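PDB 4L0K: DraIII from Deinococcus radiophilus, which is a type II restriction endonuclease, cleaving double-stranded DNA at a specific recognition sequence, probably through a His-Me finger nuclease core. Local coordinates for residues T12-H17 with R76-L81; K21-L26 with A110-C115; A50-D55 with D117-L122; L92-L97 with L103-K108; N156-K161 with E180-T185. One frame throughout, in Å; residues are numbered along the deposited sequence.

Contact 1: residues T12-H17 with R76-L81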
# COMPACT_ATOMS: atom_id res chain seq x y z
N THR A 12 -2.02 -17.30 -28.74
CA THR A 12 -2.61 -16.39 -27.77
C THR A 12 -4.06 -16.07 -28.16
O THR A 12 -4.38 -16.06 -29.36
CB THR A 12 -1.75 -15.08 -27.74
OG1 THR A 12 -0.80 -15.12 -26.67
CG2 THR A 12 -2.61 -13.88 -27.59
N ALA A 13 -4.93 -15.82 -27.18
CA ALA A 13 -6.30 -15.40 -27.48
C ALA A 13 -6.30 -14.16 -28.37
O ALA A 13 -6.88 -14.15 -29.47
CB ALA A 13 -7.07 -15.13 -26.22
N TYR A 14 -5.64 -13.11 -27.88
CA TYR A 14 -5.42 -11.86 -28.62
C TYR A 14 -5.01 -12.11 -30.07
O TYR A 14 -5.45 -11.40 -30.97
CB TYR A 14 -4.36 -11.02 -27.89
CG TYR A 14 -4.04 -9.66 -28.47
CD1 TYR A 14 -4.88 -8.57 -28.26
CD2 TYR A 14 -2.85 -9.44 -29.15
CE1 TYR A 14 -4.56 -7.31 -28.75
CE2 TYR A 14 -2.52 -8.18 -29.65
CZ TYR A 14 -3.38 -7.13 -29.45
OH TYR A 14 -3.04 -5.89 -29.96
N SER A 15 -4.17 -13.12 -30.30
CA SER A 15 -3.62 -13.39 -31.62
C SER A 15 -4.70 -13.78 -32.64
O SER A 15 -4.47 -13.69 -33.85
CB SER A 15 -2.56 -14.49 -31.54
OG SER A 15 -3.15 -15.72 -31.13
N LYS A 16 -5.86 -14.20 -32.15
CA LYS A 16 -6.96 -14.62 -33.02
C LYS A 16 -7.64 -13.41 -33.64
O LYS A 16 -8.32 -13.51 -34.65
CB LYS A 16 -7.96 -15.47 -32.25
N HIS A 17 -7.46 -12.25 -33.02
CA HIS A 17 -8.10 -11.02 -33.47
C HIS A 17 -7.11 -9.91 -33.79
O HIS A 17 -7.35 -9.08 -34.66
CB HIS A 17 -9.10 -10.53 -32.43
CG HIS A 17 -9.99 -11.61 -31.90
ND1 HIS A 17 -11.18 -11.96 -32.51
CD2 HIS A 17 -9.86 -12.42 -30.82
CE1 HIS A 17 -11.75 -12.93 -31.82
NE2 HIS A 17 -10.97 -13.23 -30.79
N ARG A 76 -2.63 -5.46 -21.03
CA ARG A 76 -2.98 -4.04 -20.96
C ARG A 76 -3.53 -3.54 -22.30
O ARG A 76 -4.30 -2.60 -22.35
CB ARG A 76 -1.76 -3.20 -20.55
CG ARG A 76 -1.26 -3.46 -19.13
CD ARG A 76 0.10 -2.82 -18.92
NE ARG A 76 0.47 -2.65 -17.52
CZ ARG A 76 0.28 -1.53 -16.82
NH1 ARG A 76 -0.30 -0.48 -17.37
NH2 ARG A 76 0.66 -1.47 -15.55
N TYR A 77 -3.11 -4.18 -23.39
CA TYR A 77 -3.60 -3.82 -24.71
C TYR A 77 -4.90 -4.54 -25.07
O TYR A 77 -5.39 -4.45 -26.19
CB TYR A 77 -2.53 -4.01 -25.79
CG TYR A 77 -1.82 -5.35 -25.76
CD1 TYR A 77 -2.44 -6.51 -26.24
CD2 TYR A 77 -0.51 -5.45 -25.28
CE1 TYR A 77 -1.77 -7.73 -26.23
CE2 TYR A 77 0.16 -6.67 -25.27
CZ TYR A 77 -0.48 -7.81 -25.75
OH TYR A 77 0.19 -9.02 -25.73
N VAL A 78 -5.46 -5.25 -24.09
CA VAL A 78 -6.81 -5.78 -24.16
C VAL A 78 -7.69 -4.93 -23.22
O VAL A 78 -8.86 -4.67 -23.51
CB VAL A 78 -6.87 -7.28 -23.75
CG1 VAL A 78 -8.28 -7.67 -23.29
CG2 VAL A 78 -6.39 -8.18 -24.89
N ALA A 79 -7.10 -4.49 -22.11
CA ALA A 79 -7.79 -3.66 -21.12
C ALA A 79 -8.10 -2.26 -21.65
O ALA A 79 -8.82 -1.50 -21.01
CB ALA A 79 -6.99 -3.58 -19.84
N ILE A 80 -7.54 -1.93 -22.81
CA ILE A 80 -7.80 -0.66 -23.49
C ILE A 80 -8.98 -0.74 -24.48
O ILE A 80 -9.54 0.28 -24.87
CB ILE A 80 -6.54 -0.17 -24.23
CG1 ILE A 80 -6.54 1.35 -24.41
CG2 ILE A 80 -6.36 -0.92 -25.55
CD1 ILE A 80 -5.28 1.89 -25.06
N LEU A 81 -9.34 -1.96 -24.88
CA LEU A 81 -10.43 -2.15 -25.85
C LEU A 81 -11.80 -1.85 -25.25
O LEU A 81 -12.04 -2.09 -24.06
CB LEU A 81 -10.37 -3.57 -26.42
CG LEU A 81 -9.03 -3.89 -27.09
CD1 LEU A 81 -8.91 -5.37 -27.43
CD2 LEU A 81 -8.83 -3.04 -28.34
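Tyr14 and Tyr77 are brought together by different first torsions. Tyr14 carries CG opposite the backbone N (chi1 -177°), which extends the ring from its turn toward the 76-81 loop, whereas Tyr77 holds CG between the backbone N and the carbonyl carbon (chi1 49°). The resulting pair is a tilted edge-to-face stack: the Tyr77 edge formed by CD1 and CE1 meets a face of Tyr14, with the ring centroids 4.5 Å apart and the planes at 55°. Tyr77 CE1 sits over the middle of the Tyr14 ring, and Tyr77 CD1 comes within 3.4 Å of Tyr14 CE1. Val78 adds one methyl, its CG2 lying 3.7 Å from Tyr14 CD1 and approaching the ring obliquely. Val78 opens a type I beta turn that ends at Leu81, closed by the bond from Leu81 N to Val78 O (3.1 Å).

The pair belongs to a larger aromatic cluster. His20 and Phe18 also meet the Tyr14 ring, while Tyr77 makes a second edge-to-face contact with Tyr112 of helix 112-126. The cluster therefore joins the loop between strands 7-8 and 20-21 to the loop ahead of helix 83-89. Across the two segments the attraction combines dispersion with the weak electrostatic pull of the C-H edge of Tyr77 toward the pi face of Tyr14, so it depends on ring orientation.

Contact 2: residues K21-L26 with A110-C115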
# COMPACT_ATOMS: atom_id res chain seq x y z
N LYS A 21 3.68 -8.42 -32.85
CA LYS A 21 4.55 -7.90 -33.91
C LYS A 21 6.02 -8.26 -33.74
O LYS A 21 6.53 -8.37 -32.63
CB LYS A 21 4.38 -6.39 -34.05
CG LYS A 21 2.93 -5.91 -34.12
CD LYS A 21 2.89 -4.40 -34.32
CE LYS A 21 1.58 -3.77 -33.81
NZ LYS A 21 1.65 -2.27 -33.83
N CYS A 22 6.70 -8.45 -34.88
CA CYS A 22 8.14 -8.68 -34.95
C CYS A 22 8.86 -7.46 -34.36
O CYS A 22 8.56 -6.32 -34.71
CB CYS A 22 8.52 -8.87 -36.43
SG CYS A 22 10.15 -9.50 -36.95
N GLN A 23 9.81 -7.68 -33.45
CA GLN A 23 10.56 -6.55 -32.92
C GLN A 23 12.04 -6.60 -33.32
O GLN A 23 12.85 -5.82 -32.82
CB GLN A 23 10.37 -6.43 -31.39
CG GLN A 23 8.90 -6.34 -30.95
CD GLN A 23 8.27 -4.99 -31.26
OE1 GLN A 23 8.96 -3.97 -31.31
NE2 GLN A 23 6.96 -4.97 -31.46
N LEU A 24 12.37 -7.52 -34.23
CA LEU A 24 13.69 -7.56 -34.86
C LEU A 24 13.82 -6.39 -35.82
O LEU A 24 12.79 -5.86 -36.27
CB LEU A 24 13.88 -8.87 -35.64
CG LEU A 24 14.58 -10.04 -34.94
CD1 LEU A 24 15.79 -9.59 -34.10
CD2 LEU A 24 13.59 -10.82 -34.10
N PRO A 25 15.06 -5.97 -36.13
CA PRO A 25 15.27 -4.92 -37.14
C PRO A 25 14.67 -5.31 -38.50
O PRO A 25 14.67 -6.50 -38.83
CB PRO A 25 16.80 -4.85 -37.25
CG PRO A 25 17.29 -5.31 -35.92
CD PRO A 25 16.32 -6.39 -35.51
N LEU A 26 14.17 -4.33 -39.25
CA LEU A 26 13.52 -4.56 -40.55
C LEU A 26 14.29 -5.51 -41.48
O LEU A 26 13.69 -6.35 -42.15
CB LEU A 26 13.26 -3.21 -41.25
CG LEU A 26 12.39 -3.15 -42.51
CD1 LEU A 26 11.01 -3.77 -42.30
CD2 LEU A 26 12.27 -1.70 -42.96
N ALA A 110 -3.10 0.27 -21.82
CA ALA A 110 -2.00 0.82 -22.60
C ALA A 110 -2.02 0.15 -23.97
O ALA A 110 -2.39 -1.01 -24.07
CB ALA A 110 -0.67 0.55 -21.92
N ASP A 111 -1.64 0.88 -25.02
CA ASP A 111 -1.59 0.29 -26.36
C ASP A 111 -0.46 -0.74 -26.46
O ASP A 111 0.40 -0.81 -25.59
CB ASP A 111 -1.47 1.38 -27.45
CG ASP A 111 -0.18 2.16 -27.35
OD1 ASP A 111 -0.14 3.15 -26.59
OD2 ASP A 111 0.80 1.77 -28.03
N TYR A 112 -0.49 -1.53 -27.53
CA TYR A 112 0.43 -2.65 -27.71
C TYR A 112 1.89 -2.19 -27.81
O TYR A 112 2.80 -2.74 -27.14
CB TYR A 112 0.04 -3.50 -28.94
CG TYR A 112 1.02 -4.61 -29.22
CD1 TYR A 112 0.87 -5.87 -28.65
CD2 TYR A 112 2.12 -4.39 -30.04
CE1 TYR A 112 1.80 -6.88 -28.89
CE2 TYR A 112 3.05 -5.39 -30.28
CZ TYR A 112 2.88 -6.63 -29.71
OH TYR A 112 3.81 -7.60 -29.97
N ASP A 113 2.11 -1.20 -28.67
CA ASP A 113 3.46 -0.68 -28.91
C ASP A 113 4.10 -0.16 -27.62
O ASP A 113 5.28 -0.37 -27.40
CB ASP A 113 3.44 0.44 -29.96
CG ASP A 113 3.05 -0.04 -31.36
OD1 ASP A 113 2.81 0.84 -32.22
OD2 ASP A 113 2.98 -1.27 -31.62
N SER A 114 3.31 0.51 -26.79
CA SER A 114 3.79 1.05 -25.51
C SER A 114 4.25 -0.07 -24.58
O SER A 114 5.32 0.03 -23.97
CB SER A 114 2.69 1.85 -24.81
OG SER A 114 2.33 2.98 -25.57
N CYS A 115 3.43 -1.12 -24.48
CA CYS A 115 3.78 -2.29 -23.68
C CYS A 115 5.10 -2.89 -24.13
O CYS A 115 5.97 -3.20 -23.30
CB CYS A 115 2.66 -3.34 -23.72
SG CYS A 115 1.13 -2.73 -22.97
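The Tyr112 ring is met by Gln23 at its edge: the amide NE2 lies near the ring plane, 4.1 Å from CE2, and the amide and ring planes are inclined at 42°. The OD2 atom of Asp113 also lies at the edge, in plane. The Tyr112 ring also turns an edge toward the face of Tyr77. The Tyr112 hydroxyl accepts a nearly straight bond from the backbone, Lys21 N to Tyr112 OH 3.0 Å at 172°, and it is also hydrogen-bonded to Glu34.

From the same residue the extended Lys21 side chain runs past the ring in the opposite sense, CE passing 3.9 Å from Tyr112 CD2. It ends in a salt bridge of 2.8 Å between Lys21 NZ and Asp113 OD2, made through the syn lone pair. Lys21 thus grips two consecutive helix residues, one by its backbone and one by its ammonium. The oxygen of the Gln23 amide is taken by Arg120, about two helical turns further on. Asp111 caps this end of the helix, accepting from Ser114 N at 3.1 Å. A side-chain N-capped first turn is thereby docked on the end of strand 20-21, next to the cysteine cluster of Cys4, Cys22 and Cys32.

Contact 3: residues A50-D55 with D117-L122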
# COMPACT_ATOMS: atom_id res chain seq x y z
N ALA A 50 10.62 -13.34 -17.62
CA ALA A 50 9.16 -13.51 -17.56
C ALA A 50 8.50 -12.38 -16.78
O ALA A 50 7.42 -11.92 -17.15
CB ALA A 50 8.77 -14.87 -16.99
N LYS A 51 9.14 -11.93 -15.70
CA LYS A 51 8.59 -10.81 -14.94
C LYS A 51 8.61 -9.51 -15.74
O LYS A 51 7.67 -8.73 -15.67
CB LYS A 51 9.28 -10.65 -13.58
CG LYS A 51 8.67 -11.52 -12.47
CD LYS A 51 9.29 -11.24 -11.10
CE LYS A 51 10.26 -12.34 -10.67
NZ LYS A 51 9.54 -13.47 -10.01
N ILE A 52 9.67 -9.28 -16.51
CA ILE A 52 9.70 -8.13 -17.42
C ILE A 52 8.54 -8.19 -18.44
O ILE A 52 7.77 -7.23 -18.56
CB ILE A 52 11.07 -7.99 -18.14
CG1 ILE A 52 12.10 -7.44 -17.16
CG2 ILE A 52 10.94 -7.09 -19.37
CD1 ILE A 52 13.54 -7.59 -17.61
N VAL A 53 8.41 -9.31 -19.15
CA VAL A 53 7.25 -9.45 -20.04
C VAL A 53 5.90 -9.20 -19.33
O VAL A 53 5.13 -8.36 -19.77
CB VAL A 53 7.22 -10.82 -20.79
CG1 VAL A 53 5.88 -11.01 -21.50
CG2 VAL A 53 8.36 -10.89 -21.78
N ARG A 54 5.65 -9.89 -18.22
CA ARG A 54 4.40 -9.69 -17.45
C ARG A 54 4.14 -8.24 -17.03
O ARG A 54 3.05 -7.71 -17.25
CB ARG A 54 4.38 -10.62 -16.23
CG ARG A 54 3.17 -10.45 -15.31
CD ARG A 54 3.57 -9.77 -13.99
NE ARG A 54 4.04 -10.73 -13.00
CZ ARG A 54 4.87 -10.44 -11.99
NH1 ARG A 54 5.36 -9.22 -11.80
NH2 ARG A 54 5.21 -11.42 -11.16
N ASP A 55 5.13 -7.60 -16.41
CA ASP A 55 4.96 -6.21 -15.97
C ASP A 55 4.78 -5.27 -17.15
O ASP A 55 4.07 -4.28 -17.04
CB ASP A 55 6.15 -5.73 -15.11
CG ASP A 55 6.19 -6.39 -13.76
OD1 ASP A 55 5.24 -7.14 -13.46
OD2 ASP A 55 7.15 -6.13 -13.00
N ASP A 117 7.52 -1.26 -25.81
CA ASP A 117 8.49 -0.22 -25.41
C ASP A 117 8.96 -0.37 -23.95
O ASP A 117 10.17 -0.40 -23.68
CB ASP A 117 7.90 1.18 -25.59
CG ASP A 117 7.79 1.59 -27.04
OD1 ASP A 117 8.46 0.95 -27.88
OD2 ASP A 117 7.05 2.55 -27.34
N VAL A 118 7.99 -0.45 -23.04
CA VAL A 118 8.24 -0.70 -21.62
C VAL A 118 9.08 -1.96 -21.40
O VAL A 118 10.08 -1.91 -20.66
CB VAL A 118 6.90 -0.80 -20.82
CG1 VAL A 118 7.10 -1.49 -19.47
CG2 VAL A 118 6.25 0.60 -20.67
N ALA A 119 8.70 -3.07 -22.04
CA ALA A 119 9.53 -4.28 -22.00
C ALA A 119 10.99 -4.00 -22.41
O ALA A 119 11.95 -4.48 -21.77
CB ALA A 119 8.93 -5.38 -22.88
N ARG A 120 11.17 -3.20 -23.47
CA ARG A 120 12.53 -2.91 -23.94
C ARG A 120 13.32 -2.10 -22.90
O ARG A 120 14.49 -2.37 -22.63
CB ARG A 120 12.49 -2.18 -25.28
CG ARG A 120 12.80 -3.05 -26.50
CD ARG A 120 12.85 -2.19 -27.77
NE ARG A 120 11.57 -1.51 -28.00
CZ ARG A 120 10.69 -1.87 -28.93
NH1 ARG A 120 10.95 -2.90 -29.74
NH2 ARG A 120 9.56 -1.20 -29.06
N LYS A 121 12.65 -1.11 -22.31
CA LYS A 121 13.27 -0.22 -21.35
C LYS A 121 13.75 -1.00 -20.15
O LYS A 121 14.87 -0.84 -19.70
CB LYS A 121 12.28 0.84 -20.90
CG LYS A 121 12.82 1.74 -19.80
CD LYS A 121 14.02 2.56 -20.26
CE LYS A 121 14.52 3.45 -19.13
NZ LYS A 121 13.46 4.38 -18.64
N LEU A 122 12.86 -1.84 -19.64
CA LEU A 122 13.12 -2.64 -18.46
C LEU A 122 14.25 -3.64 -18.68
O LEU A 122 15.03 -3.91 -17.76
CB LEU A 122 11.82 -3.35 -18.06
CG LEU A 122 11.02 -2.80 -16.89
CD1 LEU A 122 11.39 -1.36 -16.53
CD2 LEU A 122 9.54 -2.93 -17.15
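Ile52 reaches across from helix 46-57 and lies against the backbone and CB atoms of Ala119 and Leu122, one turn apart on helix 112-126. Its CG2 branch is 3.7 Å from Ala119 O and 4.1 Å from Leu122 CB, while CD1 passes 4.0 Å from Leu122 O. The two branches share the work because CG2 stands opposite the backbone N and CG1 opposite the carbonyl carbon (chi1 -75°). The Ile52 and Leu122 side chains run antiparallel alongside each other, and the side-chain contacts within 4.5 Å are apolar; Ala119 O also accepts from Thr123 OG1.

In the next shell, Ala56 continues the interface by touching Val118 and Ala119, and Leu122 is backed by Val194 and Phe196 of strand 194-198. Charged residues frame the helices: Asp55 OD1 takes Arg54 NH1 at 2.7 Å, leaving OD2 to bond Thr181. On the far side of helix 112-126, Arg120 NH2 meets Asp117 OD1 at 2.7 Å in the guanidinium plane, and the same arginine makes a cation-pi contact with Phe146. Such helix-on-helix packing, with small and branched residues at the interface, builds the buried core of the chain, which rests on the antiparallel hairpin of strands 179-183 and 194-198.

Contact 4: residues L92-L97 with L103-K108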
# COMPACT_ATOMS: atom_id res chain seq x y z
N LEU A 92 -15.95 -11.06 -22.85
CA LEU A 92 -15.78 -10.41 -21.56
C LEU A 92 -16.95 -9.45 -21.42
O LEU A 92 -17.04 -8.45 -22.14
CB LEU A 92 -14.48 -9.61 -21.57
CG LEU A 92 -13.59 -9.48 -20.33
CD1 LEU A 92 -14.43 -9.53 -19.05
CD2 LEU A 92 -12.51 -10.55 -20.34
N ASP A 93 -17.88 -9.76 -20.53
CA ASP A 93 -19.00 -8.86 -20.31
C ASP A 93 -18.67 -7.89 -19.18
O ASP A 93 -18.90 -8.17 -18.00
CB ASP A 93 -20.30 -9.64 -20.02
CG ASP A 93 -21.45 -8.73 -19.63
OD1 ASP A 93 -21.44 -7.53 -19.98
OD2 ASP A 93 -22.38 -9.22 -18.96
N MET A 94 -18.13 -6.73 -19.57
CA MET A 94 -17.68 -5.74 -18.61
C MET A 94 -18.83 -5.24 -17.75
O MET A 94 -18.63 -4.87 -16.59
CB MET A 94 -17.01 -4.56 -19.33
CG MET A 94 -15.71 -4.92 -20.02
SD MET A 94 -14.34 -5.25 -18.89
CE MET A 94 -14.21 -3.67 -18.06
N GLN A 95 -20.03 -5.24 -18.32
CA GLN A 95 -21.22 -4.81 -17.59
C GLN A 95 -21.60 -5.78 -16.47
O GLN A 95 -22.31 -5.40 -15.54
CB GLN A 95 -22.40 -4.60 -18.53
CG GLN A 95 -22.35 -3.28 -19.25
CD GLN A 95 -23.35 -3.19 -20.37
OE1 GLN A 95 -24.56 -3.18 -20.14
NE2 GLN A 95 -22.85 -3.14 -21.60
N SER A 96 -21.11 -7.02 -16.55
CA SER A 96 -21.32 -7.98 -15.47
C SER A 96 -20.47 -7.61 -14.25
O SER A 96 -20.98 -7.52 -13.13
CB SER A 96 -21.04 -9.41 -15.93
OG SER A 96 -19.66 -9.73 -15.88
N LEU A 97 -19.18 -7.37 -14.48
CA LEU A 97 -18.24 -7.02 -13.42
C LEU A 97 -18.71 -5.78 -12.67
O LEU A 97 -19.37 -4.93 -13.25
CB LEU A 97 -16.85 -6.78 -14.00
CG LEU A 97 -16.35 -7.82 -15.02
CD1 LEU A 97 -14.95 -7.48 -15.52
CD2 LEU A 97 -16.38 -9.24 -14.45
N LEU A 103 -13.30 0.01 -13.57
CA LEU A 103 -12.42 1.15 -13.33
C LEU A 103 -10.94 0.78 -13.25
O LEU A 103 -10.10 1.37 -13.93
CB LEU A 103 -12.86 1.90 -12.07
CG LEU A 103 -13.62 3.20 -12.37
CD1 LEU A 103 -14.59 3.00 -13.54
CD2 LEU A 103 -14.34 3.71 -11.13
N LYS A 104 -10.61 -0.21 -12.43
CA LYS A 104 -9.21 -0.63 -12.31
C LYS A 104 -8.66 -1.24 -13.61
O LYS A 104 -7.49 -0.97 -13.99
CB LYS A 104 -9.03 -1.56 -11.10
CG LYS A 104 -8.83 -0.78 -9.81
CD LYS A 104 -9.30 -1.55 -8.59
CE LYS A 104 -9.30 -0.63 -7.36
NZ LYS A 104 -9.82 -1.32 -6.15
N ILE A 105 -9.49 -2.03 -14.29
CA ILE A 105 -9.12 -2.55 -15.61
C ILE A 105 -8.73 -1.40 -16.56
O ILE A 105 -7.68 -1.45 -17.19
CB ILE A 105 -10.22 -3.42 -16.23
CG1 ILE A 105 -10.27 -4.78 -15.56
CG2 ILE A 105 -9.95 -3.64 -17.71
CD1 ILE A 105 -11.53 -5.57 -15.88
N ARG A 106 -9.57 -0.37 -16.63
CA ARG A 106 -9.27 0.78 -17.48
C ARG A 106 -8.04 1.55 -17.01
O ARG A 106 -7.31 2.13 -17.81
CB ARG A 106 -10.46 1.73 -17.56
CG ARG A 106 -11.72 1.11 -18.18
CD ARG A 106 -11.41 0.11 -19.29
NE ARG A 106 -12.60 -0.23 -20.06
CZ ARG A 106 -12.57 -0.96 -21.17
NH1 ARG A 106 -11.42 -1.44 -21.62
NH2 ARG A 106 -13.68 -1.23 -21.83
N GLU A 107 -7.82 1.55 -15.70
CA GLU A 107 -6.71 2.26 -15.08
C GLU A 107 -5.41 1.68 -15.59
O GLU A 107 -4.43 2.40 -15.75
CB GLU A 107 -6.76 2.12 -13.57
CG GLU A 107 -6.57 3.39 -12.81
CD GLU A 107 -6.65 3.17 -11.32
OE1 GLU A 107 -5.59 3.00 -10.69
OE2 GLU A 107 -7.78 3.14 -10.79
N LYS A 108 -5.42 0.37 -15.84
CA LYS A 108 -4.20 -0.28 -16.35
C LYS A 108 -4.01 -0.34 -17.88
O LYS A 108 -3.06 -0.98 -18.37
CB LYS A 108 -4.07 -1.69 -15.75
CG LYS A 108 -3.75 -1.73 -14.25
CD LYS A 108 -2.45 -0.98 -13.95
CE LYS A 108 -1.85 -1.42 -12.62
NZ LYS A 108 -1.03 -2.66 -12.75
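Met94 and Ile105 reach toward each other, tip to tip, with Met94 CE 3.9 Å from Ile105 CD1. The methionine gets there by folding: bends at chi2 (-71°) and chi3 (-61°) curl its methyl back while SD stays 4.1 Å from the same Ile105 CD1. Leu97 comes in at about a right angle to Ile105, and its CD1 touches that methyl as well, at 3.9 Å. One isoleucine delta-methyl is therefore shared by two partners from the 92-97 loop.

The loop follows helix 83-89 and doubles back on the helix 99-107 that it leads into, so this is a local fold-back between neighbouring elements of the chain, with Leu86 of helix 83-89 also touching Met94 and Arg106. At its beginning Asp93 O accepts twice from Ser96, from N at 2.9 Å and from OG at 2.7 Å, the latter in the carbonyl plane; two bonds from one residue thus close the turn in which Met94 lies, and both Met94 and Leu97 point toward the helix.

Met94 CE also lies over one face of the Arg106 guanidinium, 4.1 Å above its plane and offset toward the rim. That guanidinium is held in place by Asp83 through a salt bridge and by the carbonyls of Ala79 and Leu81.

Contact 5: residues N156-K161 with E180-T185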
# COMPACT_ATOMS: atom_id res chain seq x y z
N ASN A 156 19.34 2.28 -10.66
CA ASN A 156 18.92 2.57 -9.28
C ASN A 156 17.40 2.49 -9.05
O ASN A 156 16.62 2.63 -10.00
CB ASN A 156 19.39 3.96 -8.85
CG ASN A 156 20.86 4.18 -9.05
OD1 ASN A 156 21.66 3.27 -8.87
ND2 ASN A 156 21.23 5.41 -9.44
N CYS A 157 16.99 2.29 -7.80
CA CYS A 157 15.60 2.56 -7.39
C CYS A 157 15.21 3.94 -7.91
O CYS A 157 15.94 4.91 -7.69
CB CYS A 157 15.47 2.49 -5.86
SG CYS A 157 13.77 2.74 -5.13
N GLU A 158 14.09 4.03 -8.62
CA GLU A 158 13.62 5.31 -9.17
C GLU A 158 13.22 6.30 -8.09
O GLU A 158 13.28 7.51 -8.32
CB GLU A 158 12.45 5.12 -10.15
CG GLU A 158 12.81 4.33 -11.37
CD GLU A 158 13.75 5.08 -12.30
OE1 GLU A 158 13.75 6.33 -12.26
OE2 GLU A 158 14.46 4.42 -13.07
N ILE A 159 12.77 5.76 -6.94
CA ILE A 159 12.46 6.56 -5.75
C ILE A 159 13.66 6.72 -4.77
O ILE A 159 14.10 7.84 -4.62
CB ILE A 159 11.25 5.98 -4.98
CG1 ILE A 159 10.01 5.96 -5.87
CG2 ILE A 159 11.00 6.79 -3.71
CD1 ILE A 159 9.62 4.58 -6.33
N CYS A 160 14.12 5.62 -4.13
CA CYS A 160 15.31 5.52 -3.20
C CYS A 160 16.56 6.28 -3.81
O CYS A 160 17.28 6.99 -3.12
CB CYS A 160 15.63 3.99 -2.74
SG CYS A 160 14.17 2.56 -3.13
N LYS A 161 16.77 6.14 -5.12
CA LYS A 161 18.04 6.43 -5.82
C LYS A 161 19.20 5.52 -5.40
O LYS A 161 20.35 5.78 -5.77
CB LYS A 161 18.49 7.90 -5.76
CG LYS A 161 17.46 8.91 -6.19
CD LYS A 161 16.81 8.61 -7.52
CE LYS A 161 15.88 9.78 -7.91
NZ LYS A 161 14.87 9.50 -8.97
N GLU A 180 10.05 -4.07 -7.70
CA GLU A 180 8.85 -3.96 -8.52
C GLU A 180 9.12 -2.98 -9.64
O GLU A 180 10.13 -2.25 -9.61
CB GLU A 180 7.65 -3.46 -7.69
CG GLU A 180 7.31 -4.40 -6.56
CD GLU A 180 6.12 -3.96 -5.74
OE1 GLU A 180 5.86 -2.74 -5.63
OE2 GLU A 180 5.43 -4.84 -5.20
N THR A 181 8.22 -2.97 -10.62
CA THR A 181 8.28 -2.01 -11.69
C THR A 181 7.68 -0.69 -11.23
O THR A 181 6.61 -0.66 -10.63
CB THR A 181 7.53 -2.52 -12.94
OG1 THR A 181 8.34 -3.50 -13.61
CG2 THR A 181 7.26 -1.39 -13.90
N ALA A 182 8.37 0.40 -11.50
CA ALA A 182 7.90 1.71 -11.08
C ALA A 182 7.44 2.56 -12.25
O ALA A 182 7.97 2.44 -13.37
CB ALA A 182 8.98 2.43 -10.29
N HIS A 183 6.47 3.41 -11.95
CA HIS A 183 6.00 4.46 -12.84
C HIS A 183 6.28 5.81 -12.21
O HIS A 183 5.69 6.16 -11.18
CB HIS A 183 4.50 4.30 -13.10
CG HIS A 183 4.18 3.04 -13.83
ND1 HIS A 183 4.12 1.81 -13.20
CD2 HIS A 183 3.97 2.80 -15.14
CE1 HIS A 183 3.86 0.87 -14.09
NE2 HIS A 183 3.75 1.45 -15.28
N LYS A 184 7.18 6.57 -12.83
CA LYS A 184 7.64 7.84 -12.27
C LYS A 184 6.49 8.83 -12.12
O LYS A 184 6.45 9.61 -11.18
CB LYS A 184 8.73 8.46 -13.14
CG LYS A 184 10.01 7.67 -13.20
CD LYS A 184 10.93 8.24 -14.30
CE LYS A 184 11.87 7.16 -14.83
NZ LYS A 184 12.74 7.70 -15.92
N THR A 185 5.57 8.80 -13.08
CA THR A 185 4.36 9.59 -13.01
C THR A 185 3.22 8.59 -13.13
O THR A 185 3.26 7.72 -13.98
CB THR A 185 4.29 10.63 -14.14
OG1 THR A 185 5.12 11.74 -13.80
CG2 THR A 185 2.86 11.13 -14.35
O HOH W 1 14.22 5.07 -15.83
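Glu158 starts its path beside Ala182, the two CB atoms lying 4.4 Å apart. Beyond CG the chain bends (chi2 -70°), which turns the carboxylate along the flank of Lys184, where the side chains pass at an oblique angle. Glu158 CD lies 3.8 Å from Lys184 CE. OE1 approaches Lys184 CE at 3.3 Å rather than the ammonium itself: Glu158 OE1 and Lys184 NZ are 4.0 Å apart, too far for a salt bridge. OE2 takes the indirect route, accepting from a water at 2.8 Å, and that water in turn accepts from Lys184 NZ at 3.0 Å. The ammonium also has a direct partner, the carbonyl O of Glu192.

Ala182 lies on strand 179-183, which pairs with strand 194-198 and is followed by helix 199-205. This order is consistent with the beta-beta-alpha-metal core of His-Me finger nucleases, and the 156-161 loop packs beside it, tied by a backbone hydrogen bond between Glu158 and Phe196. The loop is a knuckle with two residues between Cys157 and Cys160, and Cys201 of the helix is close by; Cys157 and Cys160 are modelled as a disulfide, but Cys160 is also modelled bonded to Cys201, so the sulfur pairing is doubtful.

Lys161 folds back over the knuckle, its NZ bonding Glu158 O at 2.6 Å, tilted 30° from the carbonyl plane. Arg223 of the second subunit bonds Cys160 O.

In the fold
Helix 112-126 connects contacts 2 and 3, whose centres are about 12 Å apart; Gln23 OE1 reaches Arg120 NH1 at 2.7 Å. Contact 1 adjoins contact 2 through Tyr77 and Tyr112, and contact 4 through Arg106 NH1, which meets Leu81 O at 2.6 Å; both centres are about 14 Å from its own. Contact 3, closest to the middle of the chain, passes to contact 5 by Asp55 OD2 and Thr181 OG1 (3.0 Å). Contacts 1 and 5 lie on opposite sides of the chain's centre, about 28 Å between centres, yet Arg76 NH2 comes 4.2 Å from His183 CE1. Contact 5 holds the probable nuclease core, about 27 Å between centres from contact 4.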